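Local coordinates for protein acyl-CoA dehydrogenase (Slackia heliotrinireducens, PDB 4RM7) that belongs to the acyl-CoA dehydrogenase family, with a helical N-terminal domain, a beta-rich middle domain and a helical C-terminal domain, and assembles as four chains, at residues A[39-43]-A[44-48]; A[13-16]-A[17-21]; A[145-149]-A[150-154]; A[98-101]-A[102-106]. All coordinates share one frame; numbering follows the deposited sequence. Where two conformers were deposited one is given.

Contact 1 of 4, residues A[39-43]-A[44-48]; sequences QGLPD and EVVKA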
loop_
_atom_site.group_PDB
_atom_site.type_symbol
_atom_site.label_atom_id
_atom_site.label_comp_id
_atom_site.label_asym_id
_atom_site.label_seq_id
_atom_site.Cartn_x
_atom_site.Cartn_y
_atom_site.Cartn_z
ATOM N N GLN A 39 -12.832 33.136 -5.221
ATOM C CA GLN A 39 -13.675 31.963 -5.441
ATOM C C GLN A 39 -14.476 32.115 -6.723
ATOM O O GLN A 39 -15.702 32.005 -6.722
ATOM C CB GLN A 39 -14.611 31.736 -4.254
ATOM C CG GLN A 39 -13.879 31.622 -2.933
ATOM C CD GLN A 39 -14.818 31.553 -1.753
ATOM O OE1 GLN A 39 -15.972 31.151 -1.890
ATOM N NE2 GLN A 39 -14.330 31.949 -0.582
ATOM N N GLY A 40 -13.776 32.388 -7.816
ATOM C CA GLY A 40 -14.429 32.578 -9.092
ATOM C C GLY A 40 -13.560 33.291 -10.104
ATOM O O GLY A 40 -12.618 34.012 -9.748
ATOM N N LEU A 41 -13.896 33.096 -11.376
ATOM C CA LEU A 41 -13.125 33.657 -12.473
ATOM C C LEU A 41 -13.794 34.916 -13.029
ATOM O O LEU A 41 -15.028 35.040 -12.999
ATOM C CB LEU A 41 -12.945 32.612 -13.575
ATOM C CG LEU A 41 -12.296 31.280 -13.212
ATOM C CD1 LEU A 41 -12.276 30.373 -14.428
ATOM C CD2 LEU A 41 -10.889 31.488 -12.693
ATOM N N PRO A 42 -12.981 35.855 -13.542
ATOM C CA PRO A 42 -13.520 37.105 -14.092
ATOM C C PRO A 42 -14.336 36.856 -15.348
ATOM O O PRO A 42 -14.089 35.861 -16.039
ATOM C CB PRO A 42 -12.265 37.933 -14.427
ATOM C CG PRO A 42 -11.116 37.224 -13.781
ATOM C CD PRO A 42 -11.514 35.782 -13.666
ATOM N N ASP A 43 -15.270 37.756 -15.640
ATOM C CA ASP A 43 -16.139 37.650 -16.807
ATOM C C ASP A 43 -15.341 37.431 -18.084
ATOM O O ASP A 43 -15.727 36.636 -18.939
ATOM C CB ASP A 43 -17.004 38.910 -16.973
ATOM C CG ASP A 43 -17.908 39.184 -15.774
ATOM O OD1 ASP A 43 -18.178 38.266 -14.973
ATOM O OD2 ASP A 43 -18.372 40.337 -15.648
ATOM N N GLU A 44 -14.232 38.149 -18.207
ATOM C CA GLU A 44 -13.415 38.102 -19.410
ATOM C C GLU A 44 -12.849 36.701 -19.660
ATOM O O GLU A 44 -12.820 36.219 -20.792
ATOM C CB GLU A 44 -12.275 39.112 -19.314
ATOM C CG GLU A 44 -11.390 39.110 -20.536
ATOM C CD GLU A 44 -10.015 39.686 -20.266
ATOM O OE1 GLU A 44 -9.762 40.102 -19.113
ATOM O OE2 GLU A 44 -9.188 39.712 -21.206
ATOM N N VAL A 45 -12.409 36.051 -18.590
ATOM C CA VAL A 45 -11.782 34.741 -18.681
ATOM C C VAL A 45 -12.817 33.689 -19.053
ATOM O O VAL A 45 -12.604 32.817 -19.898
ATOM C CB VAL A 45 -11.121 34.372 -17.345
ATOM C CG1 VAL A 45 -10.620 32.929 -17.368
ATOM C CG2 VAL A 45 -10.001 35.347 -17.021
ATOM N N VAL A 46 -13.947 33.713 -18.360
ATOM C CA VAL A 46 -15.031 32.783 -18.660
ATOM C C VAL A 46 -15.639 33.004 -20.026
ATOM O O VAL A 46 -16.015 32.061 -20.696
ATOM C CB VAL A 46 -16.142 32.751 -17.606
ATOM C CG1 VAL A 46 -15.577 32.474 -16.229
ATOM C CG2 VAL A 46 -16.959 34.018 -17.647
ATOM N N LYS A 47 -15.781 34.253 -20.433
ATOM C CA LYS A 47 -16.301 34.483 -21.770
ATOM C C LYS A 47 -15.307 33.988 -22.825
ATOM O O LYS A 47 -15.699 33.438 -23.848
ATOM C CB LYS A 47 -16.613 35.969 -21.964
ATOM C CG LYS A 47 -16.856 36.389 -23.400
ATOM C CD LYS A 47 -18.241 36.001 -23.867
ATOM C CE LYS A 47 -18.610 36.703 -25.171
ATOM N NZ LYS A 47 -19.677 35.938 -25.883
ATOM N N ALA A 48 -14.014 34.166 -22.569
ATOM C CA ALA A 48 -13.004 33.760 -23.543
ATOM C C ALA A 48 -13.030 32.242 -23.734
ATOM O O ALA A 48 -12.699 31.739 -24.806
ATOM C CB ALA A 48 -11.607 34.235 -23.113
#

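Contact 2 of 4, residues A[13-16]-A[17-21]; sequences QRLL and NHVRE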
loop_
_atom_site.group_PDB
_atom_site.type_symbol
_atom_site.label_atom_id
_atom_site.label_comp_id
_atom_site.label_asym_id
_atom_site.label_seq_id
_atom_site.Cartn_x
_atom_site.Cartn_y
_atom_site.Cartn_z
ATOM N N GLN A 13 -4.725 17.333 -31.637
ATOM C CA GLN A 13 -3.557 18.096 -31.236
ATOM C C GLN A 13 -3.765 19.602 -31.403
ATOM O O GLN A 13 -3.292 20.393 -30.582
ATOM C CB GLN A 13 -2.334 17.649 -32.029
ATOM C CG GLN A 13 -1.791 16.309 -31.607
ATOM C CD GLN A 13 -0.836 15.712 -32.626
ATOM O OE1 GLN A 13 -0.425 16.375 -33.584
ATOM N NE2 GLN A 13 -0.485 14.444 -32.429
ATOM N N ARG A 14 -4.460 20.006 -32.462
ATOM C CA ARG A 14 -4.706 21.433 -32.667
ATOM C C ARG A 14 -5.600 21.987 -31.552
ATOM O O ARG A 14 -5.377 23.103 -31.061
ATOM C CB ARG A 14 -5.340 21.702 -34.033
ATOM C CG ARG A 14 -4.360 21.732 -35.169
ATOM C CD ARG A 14 -4.954 22.417 -36.389
ATOM N NE ARG A 14 -3.950 22.633 -37.439
ATOM C CZ ARG A 14 -3.749 21.811 -38.462
ATOM N NH1 ARG A 14 -4.468 20.700 -38.577
ATOM N NH2 ARG A 14 -2.823 22.091 -39.367
ATOM N N LEU A 15 -6.600 21.195 -31.167
ATOM C CA LEU A 15 -7.483 21.534 -30.055
ATOM C C LEU A 15 -6.665 21.843 -28.803
ATOM O O LEU A 15 -6.844 22.889 -28.158
ATOM C CB LEU A 15 -8.465 20.390 -29.786
ATOM C CG LEU A 15 -9.352 20.476 -28.543
ATOM C CD1 LEU A 15 -10.335 21.618 -28.658
ATOM C CD2 LEU A 15 -10.096 19.156 -28.325
ATOM N N LEU A 16 -5.742 20.943 -28.490
ATOM C CA LEU A 16 -4.848 21.141 -27.367
ATOM C C LEU A 16 -4.076 22.432 -27.492
ATOM O O LEU A 16 -3.914 23.157 -26.511
ATOM C CB LEU A 16 -3.870 19.988 -27.255
ATOM C CG LEU A 16 -4.320 18.905 -26.319
ATOM C CD1 LEU A 16 -3.398 17.750 -26.509
ATOM C CD2 LEU A 16 -4.234 19.439 -24.915
ATOM N N ASN A 17 -3.590 22.713 -28.698
ATOM C CA ASN A 17 -2.816 23.929 -28.923
ATOM C C ASN A 17 -3.655 25.148 -28.585
ATOM O O ASN A 17 -3.180 26.075 -27.920
ATOM C CB ASN A 17 -2.327 24.023 -30.365
ATOM C CG ASN A 17 -1.345 22.933 -30.728
ATOM O OD1 ASN A 17 -0.727 22.317 -29.859
ATOM N ND2 ASN A 17 -1.186 22.698 -32.032
ATOM N N HIS A 18 -4.906 25.137 -29.041
ATOM C CA HIS A 18 -5.820 26.247 -28.803
ATOM C C HIS A 18 -6.109 26.412 -27.317
ATOM O O HIS A 18 -6.082 27.525 -26.790
ATOM C CB HIS A 18 -7.122 26.046 -29.573
ATOM C CG HIS A 18 -6.935 25.930 -31.051
ATOM N ND1 HIS A 18 -7.976 25.655 -31.919
ATOM C CD2 HIS A 18 -5.830 26.052 -31.826
ATOM C CE1 HIS A 18 -7.518 25.617 -33.153
ATOM N NE2 HIS A 18 -6.218 25.857 -33.130
ATOM N N VAL A 19 -6.365 25.301 -26.639
ATOM C CA VAL A 19 -6.649 25.340 -25.210
ATOM C C VAL A 19 -5.423 25.781 -24.408
ATOM O O VAL A 19 -5.542 26.579 -23.489
ATOM C CB VAL A 19 -7.150 23.982 -24.726
ATOM C CG1 VAL A 19 -7.264 23.963 -23.207
ATOM C CG2 VAL A 19 -8.499 23.685 -25.370
ATOM N N ARG A 20 -4.253 25.278 -24.786
ATOM C CA ARG A 20 -2.995 25.621 -24.123
ATOM C C ARG A 20 -2.619 27.097 -24.293
ATOM O O ARG A 20 -2.030 27.707 -23.401
ATOM C CB ARG A 20 -1.867 24.723 -24.651
ATOM C CG ARG A 20 -0.479 25.059 -24.139
ATOM C CD ARG A 20 0.532 23.941 -24.433
ATOM N NE ARG A 20 0.368 23.342 -25.761
ATOM C CZ ARG A 20 0.000 22.079 -25.975
ATOM N NH1 ARG A 20 -0.237 21.254 -24.953
ATOM N NH2 ARG A 20 -0.121 21.640 -27.219
ATOM N N GLU A 21 -2.956 27.676 -25.438
ATOM C CA GLU A 21 -2.680 29.087 -25.670
ATOM C C GLU A 21 -3.637 29.936 -24.806
ATOM O O GLU A 21 -3.244 30.941 -24.231
ATOM C CB GLU A 21 -2.788 29.408 -27.168
ATOM C CG GLU A 21 -3.137 30.830 -27.503
ATOM C CD GLU A 21 -2.902 31.159 -28.975
ATOM O OE1 GLU A 21 -1.968 30.564 -29.574
ATOM O OE2 GLU A 21 -3.648 32.013 -29.522
#

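Contact 3 of 4, residues A[145-149]-A[150-154]; sequences TREGD and TLVMN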
loop_
_atom_site.group_PDB
_atom_site.type_symbol
_atom_site.label_atom_id
_atom_site.label_comp_id
_atom_site.label_asym_id
_atom_site.label_seq_id
_atom_site.Cartn_x
_atom_site.Cartn_y
_atom_site.Cartn_z
ATOM N N THR A 145 -45.737 18.645 -3.389
ATOM C CA THR A 145 -47.065 18.200 -3.039
ATOM C C THR A 145 -48.045 19.326 -3.227
ATOM O O THR A 145 -47.667 20.483 -3.283
ATOM C CB THR A 145 -47.135 17.721 -1.592
ATOM O OG1 THR A 145 -46.940 18.830 -0.722
ATOM C CG2 THR A 145 -46.065 16.711 -1.326
ATOM N N ARG A 146 -49.312 18.971 -3.359
ATOM C CA ARG A 146 -50.370 19.952 -3.486
ATOM C C ARG A 146 -50.967 20.185 -2.121
ATOM O O ARG A 146 -51.156 19.249 -1.357
ATOM C CB ARG A 146 -51.450 19.466 -4.448
ATOM C CG ARG A 146 -52.147 20.591 -5.193
ATOM C CD ARG A 146 -53.307 20.089 -6.030
ATOM N NE ARG A 146 -52.906 19.752 -7.389
ATOM C CZ ARG A 146 -52.676 18.516 -7.800
ATOM N NH1 ARG A 146 -52.312 18.291 -9.053
ATOM N NH2 ARG A 146 -52.804 17.505 -6.956
ATOM N N GLU A 147 -51.230 21.438 -1.789
ATOM C CA GLU A 147 -51.868 21.727 -0.524
ATOM C C GLU A 147 -53.351 21.902 -0.761
ATOM O O GLU A 147 -54.167 21.082 -0.345
ATOM C CB GLU A 147 -51.300 23.011 0.051
ATOM C CG GLU A 147 -49.870 22.874 0.532
ATOM C CD GLU A 147 -49.625 23.598 1.833
ATOM O OE1 GLU A 147 -49.724 24.837 1.844
ATOM O OE2 GLU A 147 -49.334 22.923 2.834
ATOM N N GLY A 148 -53.696 22.965 -1.464
ATOM C CA GLY A 148 -55.041 23.123 -1.950
ATOM C C GLY A 148 -54.967 23.464 -3.410
ATOM O O GLY A 148 -55.061 22.611 -4.274
ATOM N N ASP A 149 -54.755 24.741 -3.662
ATOM C CA ASP A 149 -54.672 25.283 -5.000
ATOM C C ASP A 149 -53.224 25.551 -5.351
ATOM O O ASP A 149 -52.926 26.262 -6.304
ATOM C CB ASP A 149 -55.479 26.574 -5.081
ATOM C CG ASP A 149 -55.592 27.104 -6.491
ATOM O OD1 ASP A 149 -56.515 26.680 -7.220
ATOM O OD2 ASP A 149 -54.757 27.950 -6.866
ATOM N N THR A 150 -52.322 25.007 -4.544
ATOM C CA THR A 150 -50.910 25.312 -4.653
ATOM C C THR A 150 -50.050 24.070 -4.709
ATOM O O THR A 150 -50.434 23.012 -4.228
ATOM C CB THR A 150 -50.451 26.097 -3.429
ATOM O OG1 THR A 150 -51.008 25.488 -2.260
ATOM C CG2 THR A 150 -50.919 27.524 -3.521
ATOM N N LEU A 151 -48.875 24.229 -5.303
ATOM C CA LEU A 151 -47.858 23.195 -5.331
ATOM C C LEU A 151 -46.735 23.619 -4.404
ATOM O O LEU A 151 -46.211 24.715 -4.516
ATOM C CB LEU A 151 -47.318 23.040 -6.745
ATOM C CG LEU A 151 -48.316 22.582 -7.798
ATOM C CD1 LEU A 151 -47.638 22.368 -9.137
ATOM C CD2 LEU A 151 -49.000 21.313 -7.335
ATOM N N VAL A 152 -46.378 22.749 -3.476
ATOM C CA VAL A 152 -45.403 23.096 -2.463
ATOM C C VAL A 152 -44.222 22.128 -2.383
ATOM O O VAL A 152 -44.403 20.924 -2.323
ATOM C CB VAL A 152 -46.088 23.194 -1.100
ATOM C CG1 VAL A 152 -46.477 21.814 -0.610
ATOM C CG2 VAL A 152 -45.197 23.902 -0.105
HETATM N N MSE A 153 -43.013 22.673 -2.353
HETATM C CA MSE A 153 -41.807 21.860 -2.374
HETATM C C MSE A 153 -41.095 21.838 -1.018
HETATM O O MSE A 153 -40.919 22.880 -0.381
HETATM C CB MSE A 153 -40.856 22.359 -3.459
HETATM C CG MSE A 153 -39.533 21.592 -3.510
HETATM SE SE MSE A 153 -38.232 22.297 -4.808
HETATM C CE MSE A 153 -38.986 21.584 -6.461
ATOM N N ASN A 154 -40.694 20.639 -0.592
ATOM C CA ASN A 154 -39.990 20.443 0.670
ATOM C C ASN A 154 -38.873 19.433 0.510
ATOM O O ASN A 154 -39.080 18.342 -0.021
ATOM C CB ASN A 154 -40.940 19.982 1.770
ATOM C CG ASN A 154 -41.817 21.098 2.288
ATOM O OD1 ASN A 154 -41.351 21.990 3.013
ATOM N ND2 ASN A 154 -43.102 21.055 1.929
#

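Contact 4 of 4, residues A[98-101]-A[102-106]; sequences QILE and AFASS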
loop_
_atom_site.group_PDB
_atom_site.type_symbol
_atom_site.label_atom_id
_atom_site.label_comp_id
_atom_site.label_asym_id
_atom_site.label_seq_id
_atom_site.Cartn_x
_atom_site.Cartn_y
_atom_site.Cartn_z
ATOM N N GLN A 98 -25.418 19.945 -20.200
ATOM C CA GLN A 98 -25.848 18.679 -20.764
ATOM C C GLN A 98 -27.112 18.166 -20.081
ATOM O O GLN A 98 -28.073 17.782 -20.749
ATOM C CB GLN A 98 -24.726 17.664 -20.645
ATOM C CG GLN A 98 -24.943 16.421 -21.452
ATOM C CD GLN A 98 -23.676 15.619 -21.589
ATOM O OE1 GLN A 98 -22.572 16.149 -21.423
ATOM N NE2 GLN A 98 -23.820 14.328 -21.872
ATOM N N ILE A 99 -27.100 18.182 -18.748
ATOM C CA ILE A 99 -28.241 17.768 -17.941
ATOM C C ILE A 99 -29.488 18.616 -18.200
ATOM O O ILE A 99 -30.600 18.089 -18.299
ATOM C CB ILE A 99 -27.892 17.820 -16.454
ATOM C CG1 ILE A 99 -26.990 16.650 -16.093
ATOM C CG2 ILE A 99 -29.131 17.770 -15.595
ATOM C CD1 ILE A 99 -26.503 16.713 -14.673
ATOM N N LEU A 100 -29.311 19.925 -18.319
ATOM C CA LEU A 100 -30.437 20.789 -18.665
ATOM C C LEU A 100 -31.047 20.410 -20.013
ATOM O O LEU A 100 -32.266 20.291 -20.123
ATOM C CB LEU A 100 -30.027 22.262 -18.696
ATOM C CG LEU A 100 -31.235 23.133 -19.045
ATOM C CD1 LEU A 100 -32.245 23.006 -17.950
ATOM C CD2 LEU A 100 -30.878 24.585 -19.282
ATOM N N GLU A 101 -30.205 20.227 -21.031
ATOM C CA GLU A 101 -30.687 19.880 -22.370
ATOM C C GLU A 101 -31.482 18.586 -22.358
ATOM O O GLU A 101 -32.536 18.490 -22.987
ATOM C CB GLU A 101 -29.531 19.752 -23.360
ATOM C CG GLU A 101 -28.928 21.077 -23.802
ATOM C CD GLU A 101 -27.729 20.913 -24.739
ATOM O OE1 GLU A 101 -27.163 19.803 -24.835
ATOM O OE2 GLU A 101 -27.350 21.905 -25.384
ATOM N N ALA A 102 -30.980 17.603 -21.624
ATOM C CA ALA A 102 -31.606 16.285 -21.551
ATOM C C ALA A 102 -33.024 16.330 -20.999
ATOM O O ALA A 102 -33.892 15.614 -21.490
ATOM C CB ALA A 102 -30.744 15.341 -20.706
ATOM N N PHE A 103 -33.277 17.171 -19.998
ATOM C CA PHE A 103 -34.555 17.093 -19.280
ATOM C C PHE A 103 -35.558 18.191 -19.617
ATOM O O PHE A 103 -36.712 18.142 -19.177
ATOM C CB PHE A 103 -34.308 17.094 -17.774
ATOM C CG PHE A 103 -33.829 15.784 -17.253
ATOM C CD1 PHE A 103 -34.736 14.801 -16.883
ATOM C CD2 PHE A 103 -32.481 15.520 -17.147
ATOM C CE1 PHE A 103 -34.304 13.582 -16.405
ATOM C CE2 PHE A 103 -32.044 14.299 -16.673
ATOM C CZ PHE A 103 -32.958 13.332 -16.301
ATOM N N ALA A 104 -35.133 19.175 -20.401
ATOM C CA ALA A 104 -36.013 20.292 -20.719
ATOM C C ALA A 104 -36.171 20.480 -22.218
ATOM O O ALA A 104 -35.267 20.156 -22.989
ATOM C CB ALA A 104 -35.492 21.568 -20.083
ATOM N N SER A 105 -37.319 21.023 -22.617
ATOM C CA SER A 105 -37.599 21.318 -24.014
ATOM C C SER A 105 -36.632 22.337 -24.572
ATOM O O SER A 105 -35.985 23.067 -23.828
ATOM C CB SER A 105 -39.022 21.843 -24.178
ATOM O OG SER A 105 -39.162 23.109 -23.560
ATOM N N SER A 106 -36.558 22.403 -25.894
ATOM C CA SER A 106 -35.677 23.350 -26.552
ATOM C C SER A 106 -36.034 24.776 -26.148
ATOM O O SER A 106 -35.155 25.586 -25.858
ATOM C CB SER A 106 -35.762 23.176 -28.060
ATOM O OG SER A 106 -35.618 21.807 -28.388
#

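Contact 1 of 4, residues A[39-43]-A[44-48]
The flat groups here are the peptide carbonyls, and the carbonyl of Pro42 points almost straight at Val46 N, with 3.2 Å between Val46 N and Pro42 O; the N-H...O angle of 174° confirms a well-directed bond. Val45 N also leans on Pro42 O, but at an angle that makes the bond weak. The next carbonyl, Asp43 O, takes Lys47 N at 2.8 Å. The pyrrolidine ring of Pro42 is puckered rather than flat, and it meets Val45 along its CG-CD side: Val45 CG2 stands 3.7 Å from Pro42 CD and 3.9 Å from Pro42 CG, the two side chains running at a slant to one another. Pro42 thus occupies the N-cap position of helix 43-50, and the backbone bonds to Pro42 O and Asp43 O are the first of that helix. The loop leading in leaves helix 29-38 through a Schellman motif, in which Gln39 has positive phi. Val46 is turned with CG1 anti to its carbonyl carbon (chi1 -54°), which brings that methyl to 3.7 Å from Leu41 CB, so the residue before the cap packs back on the first turn. Leu41 CD1 reaches Val45 CG1 more loosely, at 4.2 Å, and Trp35 of helix 29-38 touches Leu41, Pro42 and Val45 alike. The polar ends look elsewhere: the Asp43 carboxylate forms a salt bridge through OD1 with Arg121, whose NH2 also bonds to Leu41 O, while Lys47 NZ reaches Gln117 O.

Contact 2 of 4, residues A[13-16]-A[17-21]
Asn17, His18, Val19 and Arg20 each give their backbone N-H to the carbonyl four residues earlier, so the two segments form one unbroken stretch of alpha helix. The bonds are alike: Asn17 N to Gln13 O is 3.0 Å, His18 N to Arg14 O 2.9 Å, and Arg20 N to Leu16 O 2.8 Å. Among the side chains, Arg20 returns along the helix. Its chain is extended through chi2 and then bends at chi3 (40°), which lays one face of the guanidinium over Leu16 O and brings NH2 to 4.1 Å from Leu16 CB. There NH2 donates to Asn17 OD1 at 2.8 Å, in the plane of that amide carbonyl though 16° out of the guanidinium plane; at an N-H...O angle of 131° the bond is bent. On another side, Val19 CG2 meets Leu15 CD1 at 4.3 Å, and both residues face helix 70-84, Leu15 on Ala72 and Val19 on Val76 and Leu80. In one of its two conformers, His18 bonds through ND1 to Asp53 O and sets its ring over Arg14 O, so both contacts are doubtful. An apolar strip toward a neighbouring helix, with polar residues on other sides, is the pattern of an amphipathic helix, here helix 10-26 in the helical N-terminal domain of the acyl-CoA dehydrogenase fold.

Contact 3 of 4, residues A[145-149]-A[150-154]
Thr145 O is approached by two groups of the returning strand: Val152 N, hydrogen-bonded to it at 2.6 Å with an N-H...O angle of 169°, and Leu151 CA, which adds a CA-H...O contact at 3.4 Å. Thr145 N answers with a bond to Val152 O at 2.8 Å, so Thr145 and Val152 make an antiparallel hydrogen-bonded pair. Next to it, Arg146 and Leu151 form the non-hydrogen-bonded pair, their side chains side by side and pointing the same way, with Arg146 CG 3.9 Å from Leu151 CD2. The Arg146 chain then bends at chi3 (-91°), and its NH1 bonds to Thr177 O. Nearer the turn, Glu147 N donates to Thr150 O at 3.0 Å. The Glu147 side chain crosses over the sheet face that carries Thr145 and Val152, setting its CG 3.7 Å from Val152 CG1 and its CB 3.4 Å from Thr150 OG1. The other edge of strand 151-161 is bonded in turn to strand 212-221 and its continuation, with Leu151 backbone-bonded to Val222. Two paired strands joined by a short solvent-exposed turn through Gly148 and Asp149 make this an antiparallel beta hairpin, part of the beta-rich middle domain of an acyl-CoA dehydrogenase.

Contact 4 of 4, residues A[98-101]-A[102-106]
Phe103 turns an edge of its ring to the preceding helical turn: Ile99 O lies in the ring plane, 3.4 Å from Phe103 CD2. With CG anti to the carbonyl carbon (chi1 -77°), the ring extends back alongside Ile99, whose CG2 approaches Phe103 CD2 at 4.3 Å. Beyond the segments the ring also meets Phe187, the two planes inclined at about 60°. Leu100 is oriented differently, its CG anti to the backbone N, and it sends CD1 to 4.1 Å from Ala104 CB; Thr109 of helix 106-119 touches both of these side chains. The backbone beneath them is changing character. Ala102 N still makes a regular bond to Gln98 O at 3.0 Å, whereas Phe103 N divides itself between Ile99 O, weakly, and Leu100 O at 3.3 Å, the latter from 65° above the carbonyl plane. Ala104 N adds a weak bond to Leu100 O before the chain departs from helical angles. The Glu101 carboxylate has its partners outside the two segments: OE1 makes a salt bridge with Arg62 and a hydrogen bond with Tyr68 OH, and OE2 a salt bridge with Arg113. The contact therefore combines loosening backbone bonds with a buried apolar surface, while the carboxylate, with two arginines and a hydroxyl as partners, would be expected to remain ionised.

In the fold
Contacts 1, 2 and 4 belong to the helical N-terminal region, and contact 3 to the beta-rich middle domain. Contact 4 is largely buried, contacts 1 and 2 partly so, and contact 3 lies at the surface. Contacts 1 and 4 show opposite helix ends, a start in which one carbonyl takes a straight bond and a weak one, and a finish in which two of four bonds are weak; contact 2 is mid-helix. Contacts 1 and 4 join apolar packing to carboxylates salt-bridged to arginines, contact 2 adds a side-chain bond between Arg20 and Asn17, and contact 3 relies chiefly on backbone strand bonds. Helix 10-26, which holds contact 2, also packs on contact 1 through Tyr22 and Tyr26.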